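Local coordinates for protein DNA-binding response regulator, merR family (PDB 3CNB) that probably binds DNA as a two-component response regulator, of which this chain is the CheY-like receiver domain, at residues A[12-17]-A[38-43]; A[53-58]-A[83-88]. All coordinates share one frame; numbering follows the deposited sequence.

Contact 1: residues A[12-17]-A[38-43]; sequences LIIEDD and KIAYNP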
loop_
_atom_site.group_PDB
_atom_site.type_symbol
_atom_site.label_atom_id
_atom_site.label_comp_id
_atom_site.label_asym_id
_atom_site.label_seq_id
_atom_site.Cartn_x
_atom_site.Cartn_y
_atom_site.Cartn_z
ATOM N N LEU A 12 0.918 6.562 -1.727
ATOM C CA LEU A 12 2.273 6.056 -1.956
ATOM C C LEU A 12 2.248 4.558 -2.257
ATOM O O LEU A 12 1.749 3.750 -1.456
ATOM C CB LEU A 12 3.165 6.323 -0.715
ATOM C CG LEU A 12 4.704 6.395 -0.691
ATOM C CD1 LEU A 12 5.245 5.533 0.453
ATOM C CD2 LEU A 12 5.405 6.055 -2.004
ATOM N N ILE A 13 2.832 4.188 -3.388
ATOM C CA ILE A 13 2.932 2.798 -3.805
ATOM C C ILE A 13 4.349 2.306 -3.587
ATOM O O ILE A 13 5.288 2.854 -4.161
ATOM C CB ILE A 13 2.538 2.607 -5.313
ATOM C CG1 ILE A 13 1.065 2.938 -5.536
ATOM C CG2 ILE A 13 2.843 1.175 -5.817
ATOM C CD1 ILE A 13 0.779 3.332 -6.967
ATOM N N ILE A 14 4.494 1.286 -2.775
ATOM C CA ILE A 14 5.743 0.629 -2.540
ATOM C C ILE A 14 5.827 -0.685 -3.283
ATOM O O ILE A 14 5.218 -1.633 -2.912
ATOM C CB ILE A 14 5.958 0.412 -1.071
ATOM C CG1 ILE A 14 6.073 1.738 -0.344
ATOM C CG2 ILE A 14 7.133 -0.404 -0.841
ATOM C CD1 ILE A 14 5.805 1.710 1.060
ATOM N N GLU A 15 6.621 -0.721 -4.332
ATOM C CA GLU A 15 6.614 -1.801 -5.299
ATOM C C GLU A 15 7.836 -1.817 -6.234
ATOM O O GLU A 15 8.033 -0.906 -6.958
ATOM C CB GLU A 15 5.343 -1.686 -6.114
ATOM C CG GLU A 15 5.173 -2.639 -7.240
ATOM C CD GLU A 15 5.101 -4.046 -6.798
ATOM O OE1 GLU A 15 6.004 -4.781 -7.103
ATOM O OE2 GLU A 15 4.181 -4.419 -6.131
ATOM N N ASP A 16 8.625 -2.875 -6.244
ATOM C CA ASP A 16 9.787 -2.920 -7.121
ATOM C C ASP A 16 9.575 -3.375 -8.537
ATOM O O ASP A 16 10.423 -3.183 -9.353
ATOM C CB ASP A 16 11.047 -3.544 -6.503
ATOM C CG ASP A 16 10.815 -4.897 -5.944
ATOM O OD1 ASP A 16 9.702 -5.366 -6.080
ATOM O OD2 ASP A 16 11.703 -5.497 -5.377
ATOM N N ASP A 17 8.423 -3.960 -8.820
ATOM C CA ASP A 17 8.042 -4.325 -10.184
ATOM C C ASP A 17 7.559 -3.068 -10.900
ATOM O O ASP A 17 6.472 -2.570 -10.622
ATOM C CB ASP A 17 6.963 -5.410 -10.151
ATOM C CG ASP A 17 6.642 -5.999 -11.524
ATOM O OD1 ASP A 17 6.901 -5.373 -12.573
ATOM O OD2 ASP A 17 6.089 -7.116 -11.539
ATOM N N LYS A 38 2.392 8.528 -5.873
ATOM C CA LYS A 38 3.839 8.412 -5.974
ATOM C C LYS A 38 4.284 6.965 -5.813
ATOM O O LYS A 38 3.613 6.165 -5.141
ATOM C CB LYS A 38 4.534 9.326 -4.960
ATOM C CG LYS A 38 4.227 10.818 -5.150
ATOM C CD LYS A 38 5.092 11.462 -6.229
ATOM C CE LYS A 38 4.557 12.840 -6.611
ATOM N NZ LYS A 38 4.939 13.209 -8.005
ATOM N N ILE A 39 5.388 6.623 -6.484
ATOM C CA ILE A 39 5.980 5.294 -6.405
ATOM C C ILE A 39 7.355 5.313 -5.737
ATOM O O ILE A 39 8.205 6.132 -6.071
ATOM C CB ILE A 39 6.130 4.612 -7.797
ATOM C CG1 ILE A 39 4.824 4.669 -8.587
ATOM C CG2 ILE A 39 6.551 3.174 -7.636
ATOM C CD1 ILE A 39 5.029 4.487 -10.085
ATOM N N ALA A 40 7.545 4.393 -4.798
ATOM C CA ALA A 40 8.847 4.076 -4.270
ATOM C C ALA A 40 9.235 2.690 -4.797
ATOM O O ALA A 40 8.561 1.680 -4.519
ATOM C CB ALA A 40 8.806 4.111 -2.778
ATOM N N TYR A 41 10.315 2.657 -5.584
ATOM C CA TYR A 41 10.751 1.451 -6.286
ATOM C C TYR A 41 11.722 0.618 -5.494
ATOM O O TYR A 41 12.076 -0.480 -5.915
ATOM C CB TYR A 41 11.425 1.814 -7.616
ATOM C CG TYR A 41 10.494 2.348 -8.685
ATOM C CD1 TYR A 41 9.576 1.517 -9.321
ATOM C CD2 TYR A 41 10.544 3.685 -9.066
ATOM C CE1 TYR A 41 8.721 2.015 -10.310
ATOM C CE2 TYR A 41 9.703 4.187 -10.046
ATOM C CZ TYR A 41 8.795 3.349 -10.661
ATOM O OH TYR A 41 7.972 3.863 -11.639
ATOM N N ASN A 42 12.167 1.134 -4.355
ATOM C CA ASN A 42 13.191 0.447 -3.570
ATOM C C ASN A 42 12.984 0.780 -2.102
ATOM O O ASN A 42 12.290 1.749 -1.823
ATOM C CB ASN A 42 14.596 0.865 -4.048
ATOM C CG ASN A 42 14.857 2.343 -3.885
ATOM O OD1 ASN A 42 14.936 2.865 -2.768
ATOM N ND2 ASN A 42 15.011 3.035 -5.014
ATOM N N PRO A 43 13.600 0.011 -1.167
ATOM C CA PRO A 43 13.337 0.252 0.264
ATOM C C PRO A 43 13.689 1.645 0.811
ATOM O O PRO A 43 12.984 2.132 1.702
ATOM C CB PRO A 43 14.161 -0.831 0.969
ATOM C CG PRO A 43 14.452 -1.861 -0.080
ATOM C CD PRO A 43 14.542 -1.112 -1.365
#
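Ala40 pairs with Ile14 of the neighbouring parallel strand, its methyl lying between Leu12 CD2 and Ile14 CG1, and with Ile13 and Lys38 it buries most surface here. Two bonds hold its backbone to the same strand: Ala40 N gives a nearly straight one to Ile13 O (2.8 Å, 168° at the hydrogen), and Ala40 O receives Glu15 N at 3.1 Å. Earlier in the strands, Ile13 N reaches Lys38 O at 2.8 Å, so Ile13 is gripped through both its N and its O. The methyl CB of Ala40 meets the CD2 branch of Leu12 at 4.0 Å. Leu12 carries CG trans to its own N (chi1 -158°), and from there CD2 swings across to lie 3.6 Å from Lys38 O. Lys38 takes part chiefly through its carbonyl; its side chain only grazes Leu12 CD2 at CB and then leads away. On the other face of the sheet Ile13 and Ile39 lie side by side, CB of Ile13 against CG1 of Ile39. Beyond the last bridge, Tyr41 keeps the chains in contact without pairing: its CD1 lies 3.7 Å from Glu15 O, CG2 of Ile39 sits over one ring face, offset toward the rim, and Tyr41 O meets CB of Asp16 at 3.3 Å. Glu15 OE1 accepts Asp17 N through its anti lone pair, while OE2 is salt-bridged to Lys113. This turn is consistent with the acidic pocket of receiver domains: Glu15 OE1 and OD2 of Asp61, the predicted phosphorylation site, are like charges close together, and Asp16 OD2 accepts Val65 N. Strand 36-40 is the sheet edge and strand 10-14 its inner neighbour, bonded in turn to strand 57-61; helix 43-52 covers the face of Leu12 and Ala40, and helix 18-31 that of Ile13 and Ile39.

Contact 2: residues A[53-58]-A[83-88]; sequences VKPDVV and ANIIVI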
loop_
_atom_site.group_PDB
_atom_site.type_symbol
_atom_site.label_atom_id
_atom_site.label_comp_id
_atom_site.label_asym_id
_atom_site.label_seq_id
_atom_site.Cartn_x
_atom_site.Cartn_y
_atom_site.Cartn_z
ATOM N N VAL A 53 6.024 12.583 0.906
ATOM C CA VAL A 53 4.790 12.526 0.135
ATOM C C VAL A 53 3.601 12.698 1.092
ATOM O O VAL A 53 2.542 13.168 0.687
ATOM C CB VAL A 53 4.759 11.186 -0.666
ATOM C CG1 VAL A 53 3.373 10.790 -1.117
ATOM C CG2 VAL A 53 5.742 11.254 -1.849
ATOM N N LYS A 54 3.820 12.359 2.364
ATOM C CA LYS A 54 2.780 12.335 3.409
ATOM C C LYS A 54 1.507 11.635 2.913
ATOM O O LYS A 54 0.463 12.275 2.797
ATOM C CB LYS A 54 2.453 13.750 3.908
ATOM C CG LYS A 54 3.618 14.505 4.530
ATOM C CD LYS A 54 3.580 15.994 4.179
ATOM C CE LYS A 54 2.570 16.755 5.029
ATOM N NZ LYS A 54 2.594 18.220 4.746
ATOM N N PRO A 55 1.592 10.320 2.630
ATOM C CA PRO A 55 0.484 9.665 1.937
ATOM C C PRO A 55 -0.684 9.401 2.864
ATOM O O PRO A 55 -0.511 9.278 4.082
ATOM C CB PRO A 55 1.102 8.356 1.450
ATOM C CG PRO A 55 2.210 8.063 2.442
ATOM C CD PRO A 55 2.682 9.380 2.973
ATOM N N ASP A 56 -1.881 9.361 2.303
ATOM C CA ASP A 56 -3.057 9.030 3.092
ATOM C C ASP A 56 -3.252 7.534 3.039
ATOM O O ASP A 56 -3.796 6.949 3.953
ATOM C CB ASP A 56 -4.269 9.751 2.526
ATOM C CG ASP A 56 -4.122 11.254 2.609
ATOM O OD1 ASP A 56 -4.169 11.779 3.741
ATOM O OD2 ASP A 56 -3.925 11.893 1.561
ATOM N N VAL A 57 -2.796 6.948 1.931
ATOM C CA VAL A 57 -2.894 5.530 1.639
ATOM C C VAL A 57 -1.520 5.011 1.214
ATOM O O VAL A 57 -0.844 5.650 0.399
ATOM C CB VAL A 57 -3.926 5.243 0.485
ATOM C CG1 VAL A 57 -4.002 3.747 0.183
ATOM C CG2 VAL A 57 -5.329 5.758 0.853
ATOM N N VAL A 58 -1.085 3.881 1.768
ATOM C CA VAL A 58 0.044 3.157 1.144
ATOM C C VAL A 58 -0.300 1.753 0.687
ATOM O O VAL A 58 -0.859 0.934 1.441
ATOM C CB VAL A 58 1.453 3.165 1.914
ATOM C CG1 VAL A 58 1.629 4.332 2.867
ATOM C CG2 VAL A 58 1.824 1.810 2.536
ATOM N N ALA A 83 0.192 6.710 11.967
ATOM C CA ALA A 83 -0.780 5.702 12.427
ATOM C C ALA A 83 -2.088 5.710 11.650
ATOM O O ALA A 83 -2.709 4.661 11.489
ATOM C CB ALA A 83 -1.060 5.863 13.891
ATOM N N ASN A 84 -2.490 6.877 11.147
ATOM C CA ASN A 84 -3.748 7.014 10.396
ATOM C C ASN A 84 -3.704 6.718 8.896
ATOM O O ASN A 84 -4.749 6.750 8.218
ATOM C CB ASN A 84 -4.364 8.392 10.656
ATOM C CG ASN A 84 -4.886 8.518 12.065
ATOM O OD1 ASN A 84 -5.578 7.628 12.560
ATOM N ND2 ASN A 84 -4.536 9.605 12.731
ATOM N N ILE A 85 -2.510 6.431 8.377
ATOM C CA ILE A 85 -2.342 6.023 6.981
ATOM C C ILE A 85 -3.078 4.697 6.755
ATOM O O ILE A 85 -2.954 3.768 7.561
ATOM C CB ILE A 85 -0.827 5.862 6.619
ATOM C CG1 ILE A 85 -0.089 7.202 6.714
ATOM C CG2 ILE A 85 -0.651 5.278 5.231
ATOM C CD1 ILE A 85 1.388 7.150 6.225
ATOM N N ILE A 86 -3.870 4.625 5.684
ATOM C CA ILE A 86 -4.551 3.378 5.322
ATOM C C ILE A 86 -3.567 2.507 4.560
ATOM O O ILE A 86 -3.126 2.871 3.469
ATOM C CB ILE A 86 -5.788 3.617 4.416
ATOM C CG1 ILE A 86 -6.831 4.498 5.107
ATOM C CG2 ILE A 86 -6.397 2.270 3.931
ATOM C CD1 ILE A 86 -7.611 5.366 4.087
ATOM N N VAL A 87 -3.218 1.369 5.154
ATOM C CA VAL A 87 -2.256 0.464 4.577
ATOM C C VAL A 87 -2.953 -0.736 3.924
ATOM O O VAL A 87 -3.651 -1.501 4.585
ATOM C CB VAL A 87 -1.221 -0.035 5.632
ATOM C CG1 VAL A 87 -0.344 -1.126 5.042
ATOM C CG2 VAL A 87 -0.354 1.132 6.144
ATOM N N ILE A 88 -2.728 -0.899 2.626
ATOM C CA ILE A 88 -3.229 -2.058 1.906
ATOM C C ILE A 88 -2.051 -2.902 1.441
ATOM O O ILE A 88 -1.285 -2.481 0.579
ATOM C CB ILE A 88 -4.136 -1.616 0.715
ATOM C CG1 ILE A 88 -5.370 -0.866 1.254
ATOM C CG2 ILE A 88 -4.597 -2.817 -0.104
ATOM C CD1 ILE A 88 -6.177 -0.174 0.207
HETATM O O HOH W 1 -5.698 8.265 6.079
#
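Ile85 reaches across to Val58 and Pro55 with separate branches. Its CG2 meets CG1 of Val58 at a slant and only 3.4 Å away; Val58 is well off a staggered position (chi1 -23°), so the exact fit of this overtight pair is doubtful. The other branch leaves on the side away from the carbonyl carbon (chi1 -64°), which lays CG1 3.4 Å from Pro55 O and brings CD1 to the proline ring at CG, 4.0 Å away. With an alanine in place of Ile85, the Pro55 ring and Val58 CG1 would probably lose their aliphatic partner, and a gap would open between them. Val58 CG2 approaches Val87 CG2 on the same face. On the opposite face CG2 of Val57 packs against CD1 of Ile86 at 4.0 Å. Backbone bonds join the strands: Ile86 N to Asp56 O, Val58 N to Ile86 O, the most bent (148° at the hydrogen), and Ile88 N to Val58 O. A water donates to both Asp56 O and Asn84 O. Across the contact, polar bonding is thus confined to backbone and water, the Asp56 carboxylate turning away to Ser10 N, which makes this part of the receiver domain's buried core, held by aliphatic packing and sheet bonds rather than charge.

From the N terminus, strand 10-14 enters contact 1 at its residues 12-14, and the segment runs on as a loop to Asp17; helix 18-31 follows and the chain returns in 38-43, so contact 1 closes the first beta-alpha-beta unit. Helix 43-52 then carries it to 53-58; after strand 57-61 and helix 69-77 it comes back in 83-88, where contact 2 closes another such unit. The two loops stand in series, neither enclosing nor crossing the other. They meet where strands 10-14 and 57-61 are neighbours: Leu12 N probably bonds to Val57 O at 2.9 Å. Together they join four of the five strands, in the order 36-40, 10-14, 57-61, 86-91, of the CheY-like sheet.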